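Local coordinates for Serine/threonine-protein kinase-like protein ACR4 (Arabidopsis thaliana, PDB 7A0J), which controls formative cell division in plant meristems as a membrane receptor kinase paired with the CLE40 peptide, here represented by its extracellular propeller domain, at residues A[14-19]-A[279-284]; A[20-23]-A[27-30]; A[29-34]-A[40-45]; A[44-49]-A[67-72]. All coordinates share one frame; numbering follows the deposited sequence.

Contact 1. Residues A[14-19]-A[279-284]; sequences GGSVFC and NYFTCG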
loop_
_atom_site.group_PDB
_atom_site.type_symbol
_atom_site.label_atom_id
_atom_site.label_comp_id
_atom_site.label_asym_id
_atom_site.label_seq_id
_atom_site.Cartn_x
_atom_site.Cartn_y
_atom_site.Cartn_z
ATOM N N GLY A 14 13.262 7.253 11.506
ATOM C CA GLY A 14 12.385 8.308 12.051
ATOM C C GLY A 14 11.335 7.759 13.006
ATOM O O GLY A 14 10.811 8.550 13.812
ATOM N N GLY A 15 11.023 6.462 12.915
ATOM C CA GLY A 15 10.042 5.774 13.778
ATOM C C GLY A 15 8.981 5.043 12.970
ATOM O O GLY A 15 9.028 5.102 11.726
ATOM N N SER A 16 8.056 4.373 13.662
ATOM C CA SER A 16 6.963 3.548 13.084
ATOM C C SER A 16 5.625 4.246 13.334
ATOM O O SER A 16 5.365 4.603 14.501
ATOM C CB SER A 16 6.966 2.173 13.685
ATOM O OG SER A 16 6.910 2.249 15.101
ATOM N N VAL A 17 4.814 4.433 12.290
ATOM C CA VAL A 17 3.479 5.092 12.398
ATOM C C VAL A 17 2.444 4.274 11.620
ATOM O O VAL A 17 2.744 3.830 10.497
ATOM C CB VAL A 17 3.523 6.556 11.922
ATOM C CG1 VAL A 17 2.151 7.209 11.959
ATOM C CG2 VAL A 17 4.515 7.374 12.734
ATOM N N PHE A 18 1.268 4.098 12.225
ATOM C CA PHE A 18 0.034 3.574 11.592
ATOM C C PHE A 18 -0.943 4.742 11.446
ATOM O O PHE A 18 -1.173 5.456 12.443
ATOM C CB PHE A 18 -0.548 2.441 12.440
ATOM C CG PHE A 18 -1.911 1.951 12.018
ATOM C CD1 PHE A 18 -3.061 2.607 12.431
ATOM C CD2 PHE A 18 -2.045 0.822 11.224
ATOM C CE1 PHE A 18 -4.314 2.151 12.048
ATOM C CE2 PHE A 18 -3.298 0.367 10.843
ATOM C CZ PHE A 18 -4.431 1.033 11.257
ATOM N N CYS A 19 -1.471 4.949 10.238
ATOM C CA CYS A 19 -2.549 5.931 9.952
ATOM C C CYS A 19 -3.744 5.196 9.339
ATOM O O CYS A 19 -3.523 4.261 8.546
ATOM C CB CYS A 19 -2.067 7.045 9.029
ATOM S SG CYS A 19 -0.651 7.959 9.691
ATOM N N ASN A 279 8.088 -2.126 7.035
ATOM C CA ASN A 279 9.313 -2.880 6.653
ATOM C C ASN A 279 9.404 -4.174 7.474
ATOM O O ASN A 279 9.577 -5.241 6.852
ATOM C CB ASN A 279 10.588 -2.030 6.753
ATOM C CG ASN A 279 10.758 -1.296 8.068
ATOM O OD1 ASN A 279 9.955 -1.446 8.987
ATOM N ND2 ASN A 279 11.802 -0.490 8.163
ATOM N N TYR A 280 9.277 -4.091 8.804
ATOM C CA TYR A 280 9.565 -5.208 9.747
ATOM C C TYR A 280 8.459 -5.356 10.801
ATOM O O TYR A 280 8.748 -5.882 11.895
ATOM C CB TYR A 280 10.925 -4.993 10.418
ATOM C CG TYR A 280 12.078 -4.857 9.456
ATOM C CD1 TYR A 280 12.494 -5.932 8.687
ATOM C CD2 TYR A 280 12.752 -3.656 9.310
ATOM C CE1 TYR A 280 13.550 -5.817 7.796
ATOM C CE2 TYR A 280 13.810 -3.524 8.424
ATOM C CZ TYR A 280 14.212 -4.610 7.665
ATOM O OH TYR A 280 15.254 -4.489 6.793
ATOM N N PHE A 281 7.227 -4.943 10.487
ATOM C CA PHE A 281 6.059 -5.083 11.395
ATOM C C PHE A 281 4.752 -4.911 10.613
ATOM O O PHE A 281 4.727 -4.174 9.606
ATOM C CB PHE A 281 6.149 -4.080 12.546
ATOM C CG PHE A 281 6.167 -2.639 12.109
ATOM C CD1 PHE A 281 7.346 -2.042 11.692
ATOM C CD2 PHE A 281 5.003 -1.886 12.106
ATOM C CE1 PHE A 281 7.361 -0.718 11.281
ATOM C CE2 PHE A 281 5.022 -0.561 11.698
ATOM C CZ PHE A 281 6.199 0.017 11.282
ATOM N N THR A 282 3.702 -5.583 11.091
ATOM C CA THR A 282 2.331 -5.581 10.521
ATOM C C THR A 282 1.356 -5.099 11.597
ATOM O O THR A 282 1.574 -5.425 12.780
ATOM C CB THR A 282 1.961 -6.976 9.999
ATOM O OG1 THR A 282 2.888 -7.295 8.963
ATOM C CG2 THR A 282 0.547 -7.077 9.469
ATOM N N CYS A 283 0.328 -4.352 11.191
ATOM C CA CYS A 283 -0.792 -3.904 12.056
ATOM C C CYS A 283 -2.115 -4.395 11.460
ATOM O O CYS A 283 -2.252 -4.366 10.224
ATOM C CB CYS A 283 -0.800 -2.388 12.206
ATOM S SG CYS A 283 0.737 -1.737 12.912
ATOM N N GLY A 284 -3.031 -4.850 12.319
ATOM C CA GLY A 284 -4.404 -5.240 11.954
ATOM C C GLY A 284 -5.422 -4.408 12.710
ATOM O O GLY A 284 -5.099 -3.957 13.826
#

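Contact 2. Residues A[20-23]-A[27-30]; sequences GLKS and HLVV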
loop_
_atom_site.group_PDB
_atom_site.type_symbol
_atom_site.label_atom_id
_atom_site.label_comp_id
_atom_site.label_asym_id
_atom_site.label_seq_id
_atom_site.Cartn_x
_atom_site.Cartn_y
_atom_site.Cartn_z
ATOM N N GLY A 20 -4.955 5.601 9.720
ATOM C CA GLY A 20 -6.218 5.039 9.211
ATOM C C GLY A 20 -7.261 6.121 9.015
ATOM O O GLY A 20 -7.172 7.158 9.703
ATOM N N LEU A 21 -8.204 5.899 8.100
ATOM C CA LEU A 21 -9.400 6.762 7.924
ATOM C C LEU A 21 -10.355 6.478 9.089
ATOM O O LEU A 21 -10.518 5.288 9.433
ATOM C CB LEU A 21 -10.053 6.470 6.567
ATOM C CG LEU A 21 -9.145 6.624 5.346
ATOM C CD1 LEU A 21 -9.908 6.333 4.063
ATOM C CD2 LEU A 21 -8.526 8.012 5.289
ATOM N N LYS A 22 -10.935 7.523 9.689
ATOM C CA LYS A 22 -11.876 7.402 10.839
ATOM C C LYS A 22 -13.097 6.590 10.394
ATOM O O LYS A 22 -13.472 6.684 9.207
ATOM C CB LYS A 22 -12.280 8.783 11.366
ATOM C CG LYS A 22 -11.151 9.584 12.002
ATOM C CD LYS A 22 -11.581 10.921 12.565
ATOM C CE LYS A 22 -12.132 10.830 13.972
ATOM N NZ LYS A 22 -12.388 12.173 14.546
ATOM N N SER A 23 -13.678 5.815 11.314
ATOM C CA SER A 23 -14.804 4.874 11.061
ATOM C C SER A 23 -16.141 5.626 11.017
ATOM O O SER A 23 -17.125 5.035 10.531
ATOM C CB SER A 23 -14.828 3.784 12.096
ATOM O OG SER A 23 -14.773 4.333 13.403
ATOM N N HIS A 27 -13.829 10.635 6.621
ATOM C CA HIS A 27 -12.658 10.511 5.709
ATOM C C HIS A 27 -11.484 11.335 6.256
ATOM O O HIS A 27 -10.558 11.636 5.479
ATOM C CB HIS A 27 -13.049 10.880 4.269
ATOM C CG HIS A 27 -13.917 9.857 3.615
ATOM N ND1 HIS A 27 -13.407 8.684 3.088
ATOM C CD2 HIS A 27 -15.251 9.819 3.408
ATOM C CE1 HIS A 27 -14.390 7.971 2.579
ATOM N NE2 HIS A 27 -15.532 8.645 2.762
ATOM N N LEU A 28 -11.512 11.660 7.552
ATOM C CA LEU A 28 -10.374 12.275 8.286
ATOM C C LEU A 28 -9.390 11.162 8.650
ATOM O O LEU A 28 -9.830 10.002 8.773
ATOM C CB LEU A 28 -10.896 12.993 9.536
ATOM C CG LEU A 28 -11.887 14.129 9.282
ATOM C CD1 LEU A 28 -12.464 14.648 10.590
ATOM C CD2 LEU A 28 -11.236 15.260 8.499
ATOM N N VAL A 29 -8.109 11.499 8.799
ATOM C CA VAL A 29 -7.025 10.522 9.110
ATOM C C VAL A 29 -6.619 10.692 10.578
ATOM O O VAL A 29 -6.547 11.844 11.049
ATOM C CB VAL A 29 -5.821 10.661 8.153
ATOM C CG1 VAL A 29 -5.276 12.080 8.093
ATOM C CG2 VAL A 29 -4.711 9.678 8.500
ATOM N N VAL A 30 -6.400 9.571 11.268
ATOM C CA VAL A 30 -5.812 9.496 12.637
ATOM C C VAL A 30 -4.538 8.652 12.530
ATOM O O VAL A 30 -4.584 7.610 11.842
ATOM C CB VAL A 30 -6.810 8.906 13.654
ATOM C CG1 VAL A 30 -6.179 8.700 15.022
ATOM C CG2 VAL A 30 -8.063 9.760 13.770
HETATM O O HOH W 1 -13.936 7.722 6.868
#

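Contact 3. Residues A[29-34]-A[40-45]; sequences VVCYGS and YGTPGH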
loop_
_atom_site.group_PDB
_atom_site.type_symbol
_atom_site.label_atom_id
_atom_site.label_comp_id
_atom_site.label_asym_id
_atom_site.label_seq_id
_atom_site.Cartn_x
_atom_site.Cartn_y
_atom_site.Cartn_z
ATOM N N VAL A 29 -8.109 11.499 8.799
ATOM C CA VAL A 29 -7.025 10.522 9.110
ATOM C C VAL A 29 -6.619 10.692 10.578
ATOM O O VAL A 29 -6.547 11.844 11.049
ATOM C CB VAL A 29 -5.821 10.661 8.153
ATOM C CG1 VAL A 29 -5.276 12.080 8.093
ATOM C CG2 VAL A 29 -4.711 9.678 8.500
ATOM N N VAL A 30 -6.400 9.571 11.268
ATOM C CA VAL A 30 -5.812 9.496 12.637
ATOM C C VAL A 30 -4.538 8.652 12.530
ATOM O O VAL A 30 -4.584 7.610 11.842
ATOM C CB VAL A 30 -6.810 8.906 13.654
ATOM C CG1 VAL A 30 -6.179 8.700 15.022
ATOM C CG2 VAL A 30 -8.063 9.760 13.770
ATOM N N CYS A 31 -3.446 9.104 13.150
ATOM C CA CYS A 31 -2.125 8.422 13.138
ATOM C C CYS A 31 -1.683 8.120 14.572
ATOM O O CYS A 31 -2.046 8.890 15.483
ATOM C CB CYS A 31 -1.070 9.256 12.419
ATOM S SG CYS A 31 -1.454 9.555 10.675
ATOM N N TYR A 32 -0.946 7.022 14.746
ATOM C CA TYR A 32 -0.311 6.593 16.017
ATOM C C TYR A 32 1.101 6.084 15.715
ATOM O O TYR A 32 1.239 5.285 14.775
ATOM C CB TYR A 32 -1.115 5.479 16.690
ATOM C CG TYR A 32 -2.570 5.785 16.933
ATOM C CD1 TYR A 32 -2.965 6.579 17.996
ATOM C CD2 TYR A 32 -3.557 5.270 16.106
ATOM C CE1 TYR A 32 -4.301 6.858 18.232
ATOM C CE2 TYR A 32 -4.898 5.536 16.330
ATOM C CZ TYR A 32 -5.271 6.334 17.397
ATOM O OH TYR A 32 -6.590 6.605 17.628
ATOM N N GLY A 33 2.103 6.517 16.488
ATOM C CA GLY A 33 3.471 5.978 16.388
ATOM C C GLY A 33 4.551 6.981 16.754
ATOM O O GLY A 33 4.219 8.128 17.112
ATOM N N SER A 34 5.809 6.558 16.610
ATOM C CA SER A 34 7.015 7.195 17.198
ATOM C C SER A 34 7.638 8.232 16.252
ATOM O O SER A 34 8.561 8.922 16.704
ATOM C CB SER A 34 8.017 6.137 17.590
ATOM O OG SER A 34 8.300 5.278 16.496
ATOM N N TYR A 40 2.521 14.670 14.453
ATOM C CA TYR A 40 2.143 16.092 14.680
ATOM C C TYR A 40 1.854 16.787 13.344
ATOM O O TYR A 40 1.185 17.832 13.364
ATOM C CB TYR A 40 3.219 16.805 15.501
ATOM C CG TYR A 40 3.314 16.305 16.918
ATOM C CD1 TYR A 40 2.381 16.683 17.869
ATOM C CD2 TYR A 40 4.315 15.429 17.305
ATOM C CE1 TYR A 40 2.448 16.217 19.172
ATOM C CE2 TYR A 40 4.398 14.954 18.604
ATOM C CZ TYR A 40 3.460 15.349 19.542
ATOM O OH TYR A 40 3.537 14.886 20.825
ATOM N N GLY A 41 2.326 16.222 12.227
ATOM C CA GLY A 41 2.083 16.745 10.868
ATOM C C GLY A 41 0.761 16.269 10.279
ATOM O O GLY A 41 0.394 16.766 9.197
ATOM N N THR A 42 0.061 15.345 10.946
ATOM C CA THR A 42 -1.209 14.747 10.451
ATOM C C THR A 42 -2.252 15.850 10.288
ATOM O O THR A 42 -2.567 16.548 11.249
ATOM C CB THR A 42 -1.730 13.641 11.378
ATOM O OG1 THR A 42 -0.714 12.645 11.508
ATOM C CG2 THR A 42 -3.001 13.004 10.860
ATOM N N PRO A 43 -2.813 16.047 9.072
ATOM C CA PRO A 43 -3.903 17.002 8.878
ATOM C C PRO A 43 -5.145 16.599 9.686
ATOM O O PRO A 43 -5.561 15.457 9.585
ATOM C CB PRO A 43 -4.201 16.946 7.371
ATOM C CG PRO A 43 -2.983 16.290 6.753
ATOM C CD PRO A 43 -2.434 15.370 7.822
ATOM N N GLY A 44 -5.695 17.535 10.464
ATOM C CA GLY A 44 -6.878 17.311 11.318
ATOM C C GLY A 44 -8.183 17.497 10.558
ATOM O O GLY A 44 -9.218 16.997 11.047
ATOM N N HIS A 45 -8.143 18.183 9.409
ATOM C CA HIS A 45 -9.341 18.677 8.676
ATOM C C HIS A 45 -9.349 18.233 7.204
ATOM O O HIS A 45 -10.451 18.228 6.621
ATOM C CB HIS A 45 -9.438 20.201 8.816
ATOM C CG HIS A 45 -9.426 20.676 10.231
ATOM N ND1 HIS A 45 -10.581 20.804 10.979
ATOM C CD2 HIS A 45 -8.409 21.044 11.041
ATOM C CE1 HIS A 45 -10.277 21.237 12.186
ATOM N NE2 HIS A 45 -8.949 21.391 12.250
HETATM O O HOH W 2 -7.711 14.233 8.473
#

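Contact 4. Residues A[44-49]-A[67-72]; sequences GHLQFI and QPYCWG. With EDO (1,2-ethanediol), chain G.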
loop_
_atom_site.group_PDB
_atom_site.type_symbol
_atom_site.label_atom_id
_atom_site.label_comp_id
_atom_site.label_asym_id
_atom_site.label_seq_id
_atom_site.Cartn_x
_atom_site.Cartn_y
_atom_site.Cartn_z
ATOM N N GLY A 44 -5.695 17.535 10.464
ATOM C CA GLY A 44 -6.878 17.311 11.318
ATOM C C GLY A 44 -8.183 17.497 10.558
ATOM O O GLY A 44 -9.218 16.997 11.047
ATOM N N HIS A 45 -8.143 18.183 9.409
ATOM C CA HIS A 45 -9.341 18.677 8.676
ATOM C C HIS A 45 -9.349 18.233 7.204
ATOM O O HIS A 45 -10.451 18.228 6.621
ATOM C CB HIS A 45 -9.438 20.201 8.816
ATOM C CG HIS A 45 -9.426 20.676 10.231
ATOM N ND1 HIS A 45 -10.581 20.804 10.979
ATOM C CD2 HIS A 45 -8.409 21.044 11.041
ATOM C CE1 HIS A 45 -10.277 21.237 12.186
ATOM N NE2 HIS A 45 -8.949 21.391 12.250
ATOM N N LEU A 46 -8.198 17.898 6.609
ATOM C CA LEU A 46 -8.118 17.411 5.202
ATOM C C LEU A 46 -8.705 15.998 5.131
ATOM O O LEU A 46 -8.308 15.149 5.952
ATOM C CB LEU A 46 -6.665 17.418 4.710
ATOM C CG LEU A 46 -6.027 18.790 4.490
ATOM C CD1 LEU A 46 -4.630 18.639 3.905
ATOM C CD2 LEU A 46 -6.884 19.664 3.586
ATOM N N GLN A 47 -9.614 15.762 4.181
ATOM C CA GLN A 47 -10.286 14.454 3.969
ATOM C C GLN A 47 -9.515 13.663 2.907
ATOM O O GLN A 47 -8.993 14.286 1.960
ATOM C CB GLN A 47 -11.750 14.667 3.586
ATOM C CG GLN A 47 -12.576 15.267 4.716
ATOM C CD GLN A 47 -13.906 15.799 4.245
ATOM O OE1 GLN A 47 -14.964 15.304 4.626
ATOM N NE2 GLN A 47 -13.859 16.818 3.402
ATOM N N PHE A 48 -9.434 12.342 3.088
ATOM C CA PHE A 48 -8.694 11.394 2.216
ATOM C C PHE A 48 -9.603 10.217 1.856
ATOM O O PHE A 48 -10.474 9.851 2.668
ATOM C CB PHE A 48 -7.425 10.903 2.914
ATOM C CG PHE A 48 -6.421 11.985 3.220
ATOM C CD1 PHE A 48 -6.478 12.690 4.413
ATOM C CD2 PHE A 48 -5.422 12.301 2.313
ATOM C CE1 PHE A 48 -5.553 13.684 4.692
ATOM C CE2 PHE A 48 -4.497 13.295 2.594
ATOM C CZ PHE A 48 -4.566 13.987 3.782
ATOM N N ILE A 49 -9.393 9.638 0.672
ATOM C CA ILE A 49 -10.123 8.425 0.194
ATOM C C ILE A 49 -9.188 7.209 0.250
ATOM O O ILE A 49 -9.691 6.085 0.112
ATOM C CB ILE A 49 -10.741 8.653 -1.203
ATOM C CG1 ILE A 49 -9.723 9.128 -2.244
ATOM C CG2 ILE A 49 -11.918 9.610 -1.098
ATOM C CD1 ILE A 49 -10.334 9.462 -3.589
ATOM N N GLN A 67 -5.547 14.827 -5.442
ATOM C CA GLN A 67 -4.072 14.944 -5.589
ATOM C C GLN A 67 -3.403 14.202 -4.435
ATOM O O GLN A 67 -3.956 14.129 -3.340
ATOM C CB GLN A 67 -3.649 16.414 -5.625
ATOM C CG GLN A 67 -4.183 17.162 -6.837
ATOM C CD GLN A 67 -3.569 18.530 -7.011
ATOM O OE1 GLN A 67 -3.186 19.193 -6.049
ATOM N NE2 GLN A 67 -3.478 18.968 -8.257
ATOM N N PRO A 68 -2.198 13.625 -4.645
ATOM C CA PRO A 68 -1.417 13.077 -3.539
ATOM C C PRO A 68 -1.013 14.194 -2.565
ATOM O O PRO A 68 -0.752 15.298 -3.009
ATOM C CB PRO A 68 -0.189 12.425 -4.195
ATOM C CG PRO A 68 -0.133 12.991 -5.603
ATOM C CD PRO A 68 -1.530 13.467 -5.944
ATOM N N TYR A 69 -1.010 13.886 -1.265
ATOM C CA TYR A 69 -0.594 14.801 -0.171
ATOM C C TYR A 69 0.149 13.989 0.893
ATOM O O TYR A 69 -0.481 13.118 1.531
ATOM C CB TYR A 69 -1.802 15.521 0.431
ATOM C CG TYR A 69 -1.451 16.606 1.417
ATOM C CD1 TYR A 69 -1.178 17.896 0.989
ATOM C CD2 TYR A 69 -1.380 16.347 2.777
ATOM C CE1 TYR A 69 -0.851 18.902 1.885
ATOM C CE2 TYR A 69 -1.057 17.342 3.687
ATOM C CZ TYR A 69 -0.792 18.625 3.239
ATOM O OH TYR A 69 -0.476 19.617 4.121
ATOM N N CYS A 70 1.447 14.259 1.057
ATOM C CA CYS A 70 2.348 13.552 2.003
ATOM C C CYS A 70 2.680 14.464 3.189
ATOM O O CYS A 70 2.752 15.693 3.000
ATOM C CB CYS A 70 3.626 13.097 1.310
ATOM S SG CYS A 70 3.318 12.096 -0.168
ATOM N N TRP A 71 2.866 13.869 4.368
ATOM C CA TRP A 71 3.350 14.564 5.589
ATOM C C TRP A 71 4.356 13.669 6.320
ATOM O O TRP A 71 4.334 12.435 6.106
ATOM C CB TRP A 71 2.179 15.000 6.477
ATOM C CG TRP A 71 1.338 13.894 7.036
ATOM C CD1 TRP A 71 1.420 13.362 8.289
ATOM C CD2 TRP A 71 0.239 13.226 6.392
ATOM N NE1 TRP A 71 0.467 12.398 8.463
ATOM C CE2 TRP A 71 -0.272 12.290 7.316
ATOM C CE3 TRP A 71 -0.353 13.315 5.126
ATOM C CZ2 TRP A 71 -1.342 11.450 7.010
ATOM C CZ3 TRP A 71 -1.413 12.488 4.827
ATOM C CH2 TRP A 71 -1.898 11.567 5.757
ATOM N N GLY A 72 5.214 14.289 7.130
ATOM C CA GLY A 72 6.408 13.669 7.729
ATOM C C GLY A 72 7.656 14.436 7.338
ATOM O O GLY A 72 7.559 15.663 7.142
HETATM C C1 EDO G . -1.558 20.852 7.508
HETATM O O1 EDO G . -2.351 21.082 6.363
HETATM C C2 EDO G . -1.133 19.438 7.650
HETATM O O2 EDO G . -0.336 18.973 6.577
#

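Contact 1. Residues A[14-19]-A[279-284]
Ser16 meets Phe281, and Phe18 meets Cys283, where the first and last repeats of the seven-bladed beta-propeller come together and close the ring. Ser16 brings its CB, not its hydroxyl, obliquely up to the far end of the Phe281 ring, 3.3 Å from CZ. Phe281 reaches across because CG sits between its backbone N and carbonyl carbon (chi1 60°), which sends the ring out toward Ser16. One step deeper, Phe18 CD2 lies 3.6 Å from Cys283 CB, and Cys283 SG stands obliquely beside the Phe18 ring, 5.2 Å from its centroid. With an alanine in place of Phe281, Ser16 CB would probably lose its aromatic neighbour and a gap would open between the two blades beside Ser16. Ile9 of strand 7-10 is touched by Phe18, Phe281 and Cys283 alike. Further out, disulfides tie each strand into its own blade: Cys19 to Cys31 in the first, Cys283 to Cys295 in the last. The backbone that carries the Ser16 CB is itself held from within the first repeat, Ser16 N being hydrogen-bonded to the side-chain oxygen OG of Ser34.

Contact 2. Residues A[20-23]-A[27-30]
Gly20 pairs with Val30 through two backbone bonds, forming an antiparallel hydrogen-bonded pair: Gly20 N donates to Val30 O (2.9 Å) and Val30 N returns a bond to Gly20 O (3.0 Å). Both are close to straight, the second at 171°. Next, Leu21 and Val29 make the non-hydrogen-bonded pair, with CA atoms only 4.6 Å apart and both side chains on one face of the sheet, where Phe48 and Leu51 of strand 48-53 cover them. Here Leu21 CA sends its hydrogen toward Leu28 O, while Val29 CA does the same to Gly20 O. Lys22 N then takes up Leu28 O in a bond of 2.9 Å, so that oxygen receives an N-H and a C-H together. The Lys22 side chain leaves on the other face, laying its aliphatic part over the partner strand: CG touches Val30 CG2 at 3.6 Å and CD meets Leu28 CB. A bend at chi3 (85°) turns the chain after these contacts. Beyond the strand, a water bridges Lys22 O and His27 N, linking the two arms of the turn where direct pairing has ended. This ladder belongs to a beta hairpin, strands 17-21 and 29-33, in the first repeat of the propeller.

Contact 3. Residues A[29-34]-A[40-45]
Cys31 and Thr42 form the tight end of this contact, with the disulfide sulfur SG of Cys31 3.3 Å from Thr42 OG1 in close packing. The threonine hydroxyl is held by its own chain, bonded to the carbonyl oxygens of Ile38 and Leu39 at the end of helix 36-41, and Trp71 NE1 adds a weak bond. Thr42 is turned with CG2 anti to its backbone N, and this methyl faces the strand, meeting Val29 CG1 at 3.7 Å; OG1 is thereby left for the sulfur and the helix carbonyls. Strand 29-33 is an outermost strand of the first propeller repeat, and residues 40-45 belong to the connection that leads from it toward strand 48-53 of the next, so the contact folds this linker back over the blade it has just left. Toward the other end the Pro43 ring stands off, its CD 4.4 Å from Val29 CG1, although Pro43 O comes within 3.7 Å of that same Val29 CG1. The proline ring also touches Tyr69 and Trp71 of strand 68-72. There a water takes over from side-chain packing, accepting from Val29 N at 2.8 Å and donating to Pro43 O at 2.7 Å, while Gly44 lies exposed to solvent.

Contact 4. Residues A[44-49]-A[67-72]
Leu46 sets its CD1 methyl over one face of the Tyr69 ring, 4.0 Å from the centroid and 18° off the ring normal, a CH-pi contact in which the two side chains cross nearly at right angles. Phe48 comes at Tyr69 differently: CD2 of the tyrosine stands at the edge of the Phe48 ring, near its plane, 4.1 Å from CZ. The same CZ is pressed 3.6 Å from Trp71 CZ3, where phenylalanine and tryptophan reach in from opposite directions. Their six-membered rings are inclined at 46°, neither stacked flat nor perpendicular, and Trp71 CH2 lies over one Phe48 face. Trp71 enters with CG between its backbone N and carbonyl carbon (chi1 63°), whereas Tyr69 has CG opposite N; the different torsions send the two rings from the same side of the strand along different paths, and both touch Phe48. Were Tyr69 cut back to an alanine, Leu46 CD1 would probably be left with no ring beneath it and Phe48 CZ without the ring carbon CD2 beside it. At the outer end, Tyr69 OH makes a short hydrogen bond of 2.5 Å to O2 of a 1,2-ethanediol, probably from the crystallisation liquor. Residues 44-49 enter strand 48-53 and residues 67-72 run along strand 68-72, the two outermost strands of the second propeller repeat; Leu62 on strand 57-62 between them touches Phe48 and Tyr69, and Val29 of strand 29-33 abuts Phe48 and Trp71.

All four contacts are partly buried. Contact 1 lies nearest the chain's centre, about 12 Å from it to the contact's own centre, and contact 3 farthest, at about 18 Å. Contacts 1 and 2 both use strand 17-21, while contacts 2 and 3 share strand 29-33, so each of these strands serves two contacts. Chemistry follows place: only contact 2 joins its segments by direct backbone hydrogen bonds, being within a sheet, whereas contacts 1 and 4 rest on side chains, with rings prominent in both, and contact 3 adds a backbone-bridging water. Contact 1 closes the ring between repeats; contacts 3 and 4 meet where Pro43 packs on Trp71 at the passage from first to second repeat.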